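Local coordinates for protein probable translation initiation factor eIF-2B subunit epsilon (Schizosaccharomyces pombe, PDB 5B04) that forms part of the eIF2B complex, which catalyses exchange of GDP for GTP on the gamma subunit of translation initiation factor eIF2, at residues I[44-49]-I[347-352]; I[279-284]-I[364-369]; I[329-334]-I[343-348]. All coordinates share one frame; numbering follows the deposited sequence.

Interaction 1 of 3, residues I[44-49]-I[347-352]; sequences PLANTP and NTIIGR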
loop_
_atom_site.group_PDB
_atom_site.type_symbol
_atom_site.label_atom_id
_atom_site.label_comp_id
_atom_site.label_asym_id
_atom_site.label_seq_id
_atom_site.Cartn_x
_atom_site.Cartn_y
_atom_site.Cartn_z
ATOM N N PRO I 44 -29.482 8.806 -48.892
ATOM C CA PRO I 44 -28.544 8.754 -47.768
ATOM C C PRO I 44 -29.252 8.802 -46.415
ATOM O O PRO I 44 -29.962 9.764 -46.120
ATOM C CB PRO I 44 -27.680 9.996 -47.982
ATOM C CG PRO I 44 -28.587 10.960 -48.669
ATOM C CD PRO I 44 -29.525 10.139 -49.519
ATOM N N LEU I 45 -29.063 7.765 -45.607
ATOM C CA LEU I 45 -29.633 7.740 -44.265
ATOM C C LEU I 45 -28.834 8.657 -43.348
ATOM O O LEU I 45 -29.355 9.645 -42.830
ATOM C CB LEU I 45 -29.655 6.316 -43.712
ATOM C CG LEU I 45 -30.283 6.153 -42.327
ATOM C CD1 LEU I 45 -31.288 5.016 -42.333
ATOM C CD2 LEU I 45 -29.208 5.914 -41.280
ATOM N N ALA I 46 -27.565 8.318 -43.151
ATOM C CA ALA I 46 -26.651 9.164 -42.395
ATOM C C ALA I 46 -25.383 9.392 -43.210
ATOM O O ALA I 46 -24.330 8.831 -42.903
ATOM C CB ALA I 46 -26.325 8.537 -41.052
ATOM N N ASN I 47 -25.506 10.214 -44.251
ATOM C CA ASN I 47 -24.430 10.458 -45.212
ATOM C C ASN I 47 -23.942 9.181 -45.890
ATOM O O ASN I 47 -22.786 9.092 -46.305
ATOM C CB ASN I 47 -23.251 11.166 -44.540
ATOM C CG ASN I 47 -23.473 12.654 -44.397
ATOM O OD1 ASN I 47 -24.595 13.109 -44.178
ATOM N ND2 ASN I 47 -22.400 13.426 -44.524
ATOM N N THR I 48 -24.828 8.198 -46.006
ATOM C CA THR I 48 -24.484 6.930 -46.634
ATOM C C THR I 48 -25.720 6.280 -47.257
ATOM O O THR I 48 -26.778 6.222 -46.629
ATOM C CB THR I 48 -23.830 5.961 -45.623
ATOM O OG1 THR I 48 -23.758 4.645 -46.187
ATOM C CG2 THR I 48 -24.628 5.912 -44.334
ATOM N N PRO I 49 -25.585 5.806 -48.507
ATOM C CA PRO I 49 -26.665 5.191 -49.288
ATOM C C PRO I 49 -27.418 4.105 -48.525
ATOM O O PRO I 49 -26.813 3.304 -47.813
ATOM C CB PRO I 49 -25.928 4.602 -50.491
ATOM C CG PRO I 49 -24.767 5.510 -50.672
ATOM C CD PRO I 49 -24.334 5.888 -49.282
ATOM N N ASN I 347 -29.348 18.109 -33.329
ATOM C CA ASN I 347 -30.086 16.895 -33.678
ATOM C C ASN I 347 -30.350 16.764 -35.181
ATOM O O ASN I 347 -31.299 16.103 -35.599
ATOM C CB ASN I 347 -31.410 16.840 -32.899
ATOM C CG ASN I 347 -32.042 15.458 -32.905
ATOM O OD1 ASN I 347 -31.351 14.445 -33.025
ATOM N ND2 ASN I 347 -33.363 15.410 -32.776
ATOM N N THR I 348 -29.502 17.382 -35.999
ATOM C CA THR I 348 -29.671 17.295 -37.447
ATOM C C THR I 348 -28.535 16.532 -38.119
ATOM O O THR I 348 -27.443 16.400 -37.566
ATOM C CB THR I 348 -29.760 18.686 -38.102
ATOM O OG1 THR I 348 -28.441 19.176 -38.370
ATOM C CG2 THR I 348 -30.492 19.659 -37.202
ATOM N N ILE I 349 -28.807 16.037 -39.321
ATOM C CA ILE I 349 -27.798 15.370 -40.133
ATOM C C ILE I 349 -27.499 16.209 -41.372
ATOM O O ILE I 349 -28.413 16.624 -42.085
ATOM C CB ILE I 349 -28.251 13.958 -40.551
ATOM C CG1 ILE I 349 -28.407 13.066 -39.318
ATOM C CG2 ILE I 349 -27.258 13.343 -41.523
ATOM C CD1 ILE I 349 -29.002 11.708 -39.615
ATOM N N ILE I 350 -26.218 16.466 -41.618
ATOM C CA ILE I 350 -25.808 17.325 -42.722
ATOM C C ILE I 350 -24.864 16.602 -43.678
ATOM O O ILE I 350 -23.845 16.051 -43.263
ATOM C CB ILE I 350 -25.123 18.602 -42.206
ATOM C CG1 ILE I 350 -26.070 19.375 -41.287
ATOM C CG2 ILE I 350 -24.671 19.475 -43.366
ATOM C CD1 ILE I 350 -25.429 20.560 -40.605
ATOM N N GLY I 351 -25.207 16.613 -44.962
ATOM C CA GLY I 351 -24.407 15.943 -45.971
ATOM C C GLY I 351 -23.112 16.663 -46.297
ATOM O O GLY I 351 -22.770 17.667 -45.673
ATOM N N ARG I 352 -22.390 16.140 -47.283
ATOM C CA ARG I 352 -21.122 16.719 -47.711
ATOM C C ARG I 352 -21.303 18.081 -48.376
ATOM O O ARG I 352 -22.312 18.330 -49.037
ATOM C CB ARG I 352 -20.405 15.774 -48.681
ATOM C CG ARG I 352 -19.837 14.513 -48.052
ATOM C CD ARG I 352 -18.325 14.607 -47.925
ATOM N NE ARG I 352 -17.712 13.323 -47.595
ATOM C CZ ARG I 352 -17.223 12.476 -48.496
ATOM N NH1 ARG I 352 -17.276 12.776 -49.786
ATOM N NH2 ARG I 352 -16.683 11.330 -48.108
#

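Interaction 2 of 3, residues I[279-284]-I[364-369]; sequences TYDAIS and SAFLWE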
loop_
_atom_site.group_PDB
_atom_site.type_symbol
_atom_site.label_atom_id
_atom_site.label_comp_id
_atom_site.label_asym_id
_atom_site.label_seq_id
_atom_site.Cartn_x
_atom_site.Cartn_y
_atom_site.Cartn_z
ATOM N N THR I 279 -39.969 6.191 -40.343
ATOM C CA THR I 279 -39.023 5.137 -39.994
ATOM C C THR I 279 -37.612 5.548 -40.399
ATOM O O THR I 279 -36.645 5.221 -39.715
ATOM C CB THR I 279 -39.379 3.792 -40.657
ATOM O OG1 THR I 279 -39.435 3.954 -42.080
ATOM C CG2 THR I 279 -40.721 3.285 -40.150
ATOM N N TYR I 280 -37.504 6.268 -41.511
ATOM C CA TYR I 280 -36.229 6.824 -41.952
ATOM C C TYR I 280 -35.675 7.771 -40.894
ATOM O O TYR I 280 -34.468 7.824 -40.660
ATOM C CB TYR I 280 -36.393 7.550 -43.292
ATOM C CG TYR I 280 -35.232 8.441 -43.682
ATOM C CD1 TYR I 280 -34.141 7.932 -44.376
ATOM C CD2 TYR I 280 -35.237 9.798 -43.376
ATOM C CE1 TYR I 280 -33.082 8.745 -44.741
ATOM C CE2 TYR I 280 -34.183 10.617 -43.735
ATOM C CZ TYR I 280 -33.109 10.087 -44.417
ATOM O OH TYR I 280 -32.061 10.902 -44.776
ATOM N N ASP I 281 -36.573 8.516 -40.259
ATOM C CA ASP I 281 -36.203 9.448 -39.201
ATOM C C ASP I 281 -35.761 8.708 -37.943
ATOM O O ASP I 281 -34.670 8.945 -37.425
ATOM C CB ASP I 281 -37.376 10.378 -38.879
ATOM C CG ASP I 281 -37.060 11.353 -37.760
ATOM O OD1 ASP I 281 -37.186 10.971 -36.578
ATOM O OD2 ASP I 281 -36.693 12.507 -38.064
ATOM N N ALA I 282 -36.619 7.814 -37.460
ATOM C CA ALA I 282 -36.371 7.087 -36.219
ATOM C C ALA I 282 -35.114 6.228 -36.301
ATOM O O ALA I 282 -34.359 6.126 -35.334
ATOM C CB ALA I 282 -37.574 6.227 -35.864
ATOM N N ILE I 283 -34.895 5.609 -37.456
ATOM C CA ILE I 283 -33.720 4.772 -37.659
ATOM C C ILE I 283 -32.451 5.620 -37.701
ATOM O O ILE I 283 -31.423 5.235 -37.142
ATOM C CB ILE I 283 -33.841 3.940 -38.950
ATOM C CG1 ILE I 283 -34.837 2.797 -38.747
ATOM C CG2 ILE I 283 -32.494 3.383 -39.357
ATOM C CD1 ILE I 283 -35.123 2.003 -40.000
ATOM N N SER I 284 -32.533 6.777 -38.353
ATOM C CA SER I 284 -31.418 7.721 -38.397
ATOM C C SER I 284 -30.930 8.042 -36.989
ATOM O O SER I 284 -29.727 8.110 -36.737
ATOM C CB SER I 284 -31.824 9.008 -39.121
ATOM O OG SER I 284 -32.051 8.773 -40.500
ATOM N N SER I 364 -33.284 19.103 -35.545
ATOM C CA SER I 364 -33.911 17.837 -35.931
ATOM C C SER I 364 -34.201 17.731 -37.429
ATOM O O SER I 364 -35.121 17.023 -37.838
ATOM C CB SER I 364 -35.206 17.622 -35.142
ATOM O OG SER I 364 -34.986 17.767 -33.750
ATOM N N ALA I 365 -33.409 18.419 -38.244
ATOM C CA ALA I 365 -33.621 18.421 -39.688
ATOM C C ALA I 365 -32.704 17.432 -40.405
ATOM O O ALA I 365 -31.869 16.777 -39.781
ATOM C CB ALA I 365 -33.420 19.822 -40.245
ATOM N N PHE I 366 -32.872 17.326 -41.719
ATOM C CA PHE I 366 -32.022 16.474 -42.543
ATOM C C PHE I 366 -31.494 17.240 -43.748
ATOM O O PHE I 366 -32.267 17.734 -44.569
ATOM C CB PHE I 366 -32.779 15.230 -43.012
ATOM C CG PHE I 366 -33.197 14.314 -41.899
ATOM C CD1 PHE I 366 -34.405 14.498 -41.251
ATOM C CD2 PHE I 366 -32.385 13.262 -41.507
ATOM C CE1 PHE I 366 -34.795 13.655 -40.230
ATOM C CE2 PHE I 366 -32.769 12.414 -40.487
ATOM C CZ PHE I 366 -33.976 12.610 -39.847
ATOM N N LEU I 367 -30.174 17.336 -43.850
ATOM C CA LEU I 367 -29.538 18.008 -44.976
ATOM C C LEU I 367 -28.672 17.042 -45.767
ATOM O O LEU I 367 -27.734 16.451 -45.230
ATOM C CB LEU I 367 -28.690 19.188 -44.497
ATOM C CG LEU I 367 -29.323 20.578 -44.449
ATOM C CD1 LEU I 367 -30.567 20.606 -43.574
ATOM C CD2 LEU I 367 -28.294 21.578 -43.953
ATOM N N TRP I 368 -28.986 16.882 -47.045
ATOM C CA TRP I 368 -28.183 16.036 -47.914
ATOM C C TRP I 368 -27.097 16.900 -48.557
ATOM O O TRP I 368 -26.839 18.007 -48.087
ATOM C CB TRP I 368 -29.068 15.339 -48.951
ATOM C CG TRP I 368 -30.112 14.443 -48.320
ATOM C CD1 TRP I 368 -30.252 14.158 -46.990
ATOM C CD2 TRP I 368 -31.157 13.722 -48.991
ATOM N NE1 TRP I 368 -31.314 13.311 -46.792
ATOM C CE2 TRP I 368 -31.886 13.027 -48.004
ATOM C CE3 TRP I 368 -31.545 13.597 -50.328
ATOM C CZ2 TRP I 368 -32.980 12.221 -48.313
ATOM C CZ3 TRP I 368 -32.633 12.796 -50.632
ATOM C CH2 TRP I 368 -33.336 12.119 -49.629
ATOM N N GLU I 369 -26.455 16.411 -49.610
ATOM C CA GLU I 369 -25.275 17.093 -50.146
ATOM C C GLU I 369 -25.573 18.437 -50.814
ATOM O O GLU I 369 -26.650 18.647 -51.370
ATOM C CB GLU I 369 -24.547 16.187 -51.142
ATOM C CG GLU I 369 -23.853 14.997 -50.504
ATOM C CD GLU I 369 -22.619 14.567 -51.272
ATOM O OE1 GLU I 369 -22.156 15.343 -52.135
ATOM O OE2 GLU I 369 -22.110 13.457 -51.011
#

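Interaction 3 of 3, residues I[329-334]-I[343-348]; sequences ARTLIG and SVVANT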
loop_
_atom_site.group_PDB
_atom_site.type_symbol
_atom_site.label_atom_id
_atom_site.label_comp_id
_atom_site.label_asym_id
_atom_site.label_seq_id
_atom_site.Cartn_x
_atom_site.Cartn_y
_atom_site.Cartn_z
ATOM N N ALA I 329 -26.124 18.190 -29.405
ATOM C CA ALA I 329 -26.010 16.735 -29.426
ATOM C C ALA I 329 -26.693 16.086 -30.629
ATOM O O ALA I 329 -27.585 16.672 -31.243
ATOM C CB ALA I 329 -26.570 16.154 -28.137
ATOM N N ARG I 330 -26.253 14.869 -30.942
ATOM C CA ARG I 330 -26.816 14.057 -32.020
ATOM C C ARG I 330 -26.781 14.776 -33.367
ATOM O O ARG I 330 -27.756 14.758 -34.118
ATOM C CB ARG I 330 -28.248 13.637 -31.675
ATOM C CG ARG I 330 -28.348 12.825 -30.390
ATOM C CD ARG I 330 -29.000 11.470 -30.619
ATOM N NE ARG I 330 -30.442 11.504 -30.388
ATOM C CZ ARG I 330 -31.211 10.423 -30.303
ATOM N NH1 ARG I 330 -30.678 9.215 -30.431
ATOM N NH2 ARG I 330 -32.514 10.548 -30.089
ATOM N N THR I 331 -25.644 15.394 -33.670
ATOM C CA THR I 331 -25.473 16.128 -34.920
ATOM C C THR I 331 -24.371 15.517 -35.782
ATOM O O THR I 331 -23.264 15.263 -35.307
ATOM C CB THR I 331 -25.151 17.614 -34.654
ATOM O OG1 THR I 331 -26.327 18.280 -34.180
ATOM C CG2 THR I 331 -24.670 18.299 -35.924
ATOM N N LEU I 332 -24.686 15.279 -37.051
ATOM C CA LEU I 332 -23.721 14.736 -37.999
ATOM C C LEU I 332 -23.420 15.757 -39.093
ATOM O O LEU I 332 -24.334 16.326 -39.688
ATOM C CB LEU I 332 -24.248 13.432 -38.605
ATOM C CG LEU I 332 -23.346 12.626 -39.543
ATOM C CD1 LEU I 332 -23.647 11.148 -39.395
ATOM C CD2 LEU I 332 -23.536 13.050 -40.990
ATOM N N ILE I 333 -22.137 15.988 -39.354
ATOM C CA ILE I 333 -21.725 16.956 -40.365
ATOM C C ILE I 333 -20.763 16.347 -41.382
ATOM O O ILE I 333 -19.691 15.858 -41.022
ATOM C CB ILE I 333 -21.053 18.189 -39.728
ATOM C CG1 ILE I 333 -21.965 18.811 -38.668
ATOM C CG2 ILE I 333 -20.695 19.210 -40.795
ATOM C CD1 ILE I 333 -21.353 19.999 -37.960
ATOM N N GLY I 334 -21.150 16.381 -42.654
ATOM C CA GLY I 334 -20.307 15.879 -43.723
ATOM C C GLY I 334 -19.141 16.806 -44.005
ATOM O O GLY I 334 -19.139 17.958 -43.576
ATOM N N SER I 343 -24.572 30.410 -35.252
ATOM C CA SER I 343 -25.519 29.426 -35.763
ATOM C C SER I 343 -25.623 28.228 -34.826
ATOM O O SER I 343 -24.618 27.754 -34.296
ATOM C CB SER I 343 -25.112 28.968 -37.164
ATOM O OG SER I 343 -25.103 30.056 -38.073
ATOM N N VAL I 344 -26.845 27.744 -34.627
ATOM C CA VAL I 344 -27.085 26.627 -33.721
ATOM C C VAL I 344 -27.647 25.415 -34.458
ATOM O O VAL I 344 -28.770 25.447 -34.960
ATOM C CB VAL I 344 -28.058 27.015 -32.594
ATOM C CG1 VAL I 344 -28.217 25.862 -31.615
ATOM C CG2 VAL I 344 -27.571 28.265 -31.880
ATOM N N VAL I 345 -26.859 24.346 -34.513
ATOM C CA VAL I 345 -27.281 23.117 -35.173
ATOM C C VAL I 345 -27.451 21.998 -34.151
ATOM O O VAL I 345 -26.496 21.611 -33.481
ATOM C CB VAL I 345 -26.271 22.682 -36.248
ATOM C CG1 VAL I 345 -26.833 21.538 -37.065
ATOM C CG2 VAL I 345 -25.923 23.854 -37.150
ATOM N N ALA I 346 -28.669 21.477 -34.033
ATOM C CA ALA I 346 -28.967 20.482 -33.008
ATOM C C ALA I 346 -29.822 19.335 -33.536
ATOM O O ALA I 346 -30.884 19.561 -34.111
ATOM C CB ALA I 346 -29.658 21.147 -31.827
ATOM N N ASN I 347 -29.348 18.109 -33.329
ATOM C CA ASN I 347 -30.086 16.895 -33.678
ATOM C C ASN I 347 -30.350 16.764 -35.181
ATOM O O ASN I 347 -31.299 16.103 -35.599
ATOM C CB ASN I 347 -31.410 16.840 -32.899
ATOM C CG ASN I 347 -32.042 15.458 -32.905
ATOM O OD1 ASN I 347 -31.351 14.445 -33.025
ATOM N ND2 ASN I 347 -33.363 15.410 -32.776
ATOM N N THR I 348 -29.502 17.382 -35.999
ATOM C CA THR I 348 -29.671 17.295 -37.447
ATOM C C THR I 348 -28.535 16.532 -38.119
ATOM O O THR I 348 -27.443 16.400 -37.566
ATOM C CB THR I 348 -29.760 18.686 -38.102
ATOM O OG1 THR I 348 -28.441 19.176 -38.370
ATOM C CG2 THR I 348 -30.492 19.659 -37.202
#

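Interaction 1 of 3, residues I[44-49]-I[347-352]
Ile349 reaches out of its short strand to meet the bend at Leu45, Ala46 and Asn47. From CB its chain forks. The CG2 branch, anti to the backbone N, approaches the backbone of the bend, 4.3 Å from Ala46 CA and next to the side chain of Asn47. The other branch runs through CG1, beside the backbone N (chi1 -64°), and carries CD1 farther along the bend. There CD1 lies 3.8 Å from Leu45 O and 4.4 Å from Ala46 CB, a methyl-to-methyl contact. Leu45 turns its own side chain the other way, into helices 50-61 and 277-288.

Asn47 packs where the strand ends, against Ile350 and Gly351. Its backbone has left-handed helical torsions (phi 58°, psi 28°), and its amide lies against the Ile350–Gly351 peptide, with CG 3.6 Å from Ile350 O and 3.8 Å from Gly351 CA. Ile350 O is itself bonded to Gly334 N of the preceding coil. With an alanine here the amide would be missing, which would probably open a gap beside the Ile350–Gly351 peptide.

The bend belongs to the nucleotidyl transferase-like domain and also turns Ala46 and Asn47 onto Leu332. The contact thus joins that domain to the flank of the left-handed parallel beta-helix built from hexapeptide repeats.

Interaction 2 of 3, residues I[279-284]-I[364-369]
Tyr280 and Phe366 run alongside each other head to tail, one from helix 277-288, the other from strand 366-367. Their ring planes make 48°, an oblique meeting with centroids 5.3 Å apart. Tyr280 CE2 lies over one face of the phenylalanine, displaced toward the rim, 3.9 Å from Phe366 CD2.

The phenylalanine's edge faces the helix itself. Asp281 CG is anti to the backbone N (chi1 179°), which swings the carboxylate around to that edge; OD2 sits near the ring plane, closest to Phe366 CE1, and the carboxylate plane stands steeply to the ring at 76°. One turn on, Ser284 CB meets the same rim in plane, 3.8 Å from Phe366 CE2. Ser284 OG bends back to donate to Tyr280 O, which also takes the backbone N-H of Ser284, and this places OG over the centre of the tyrosine ring.

Trp368 comes in at the far end of Tyr280, beyond Phe366. Its NE1 donates to Tyr280 OH at 3.2 Å, with the hydroxyl tilted slightly out of the indole plane, and the bond is bent. Tyr280 CZ and Trp368 CZ2 are 4.4 Å apart. The hydroxyl is also hydrogen-bonded to Pro44 O, and Ile383 of the next coil touches all three aromatic side chains.

Chemically, the buried phenol is held at its oxygen by an indole and a backbone carbonyl, which should fix the position of the phenol end, while Ser284 OG over one face and Phe366 probably limit the ring's rotation. The carboxylate of Asp281, which also packs on Lys381, faces the weakly positive hydrogens of the phenylalanine rim, probably a mildly favourable arrangement.

Interaction 3 of 3, residues I[329-334]-I[343-348]
Arg330 and Asn347 occupy matching turns on successive coils, their CA atoms 4.6 Å apart and both backbones in the left-handed helical region, and from there the chains run on as parallel neighbours. Leu332 N donates to Thr348 O at 3.0 Å, a nearly straight bond (161°) in the carbonyl plane. Alongside it, CA-H groups point at carbonyls: Asn347 CA approaches Arg330 O to 3.2 Å, and Thr331 CA approaches Thr348 O.

Thr331 does most at the turn. Its OG1, set beside its own backbone N (chi1 -72°), lies 3.1 Å from Asn347 N. That N-H also leans toward Ala329 O, at 3.1 Å; both bonds are bent and weak. The hydroxyl has Val345 O and Lys328 O near it as possible acceptors for its one proton. The same torsion sends CG2 to the other side, where it meets Val345 CG1 crosswise at 4.1 Å.

Farther out, the side chains of Arg330 and Asn347 run together in one direction, their flat ends nearly parallel (4°). The bent arginine chain ends in a weak bond from NH1 to Ser289.

What follows is a corner held by one good backbone bond and several weak ones; the weak bonds from Asn347 N to Ala329 O and Thr331 OG1 probably make up between them for the partner this N-H would have in a regular strand.

Overall arrangement
All three contacts reach the face of the beta-helix that holds strands 332-333, 349-350 and 366-367, interaction 3 from the corner, since its strand 344-346 lies in a neighbouring sheet. Interactions 1 and 2 are buried and join the nucleotidyl transferase-like part and helix 277-288 to that face; Tyr280 OH of interaction 2 bonds Pro44 O of interaction 1, coupling the two. Interaction 3 is only partly buried and stays within the beta-helix, stacking coil on coil, and it shares Asn347 and Thr348 with interaction 1. Their chemistry differs accordingly: aliphatic and amide packing in interaction 1, aromatic rings with a hydroxyl in interaction 2, mainly backbone and threonine bonds in interaction 3.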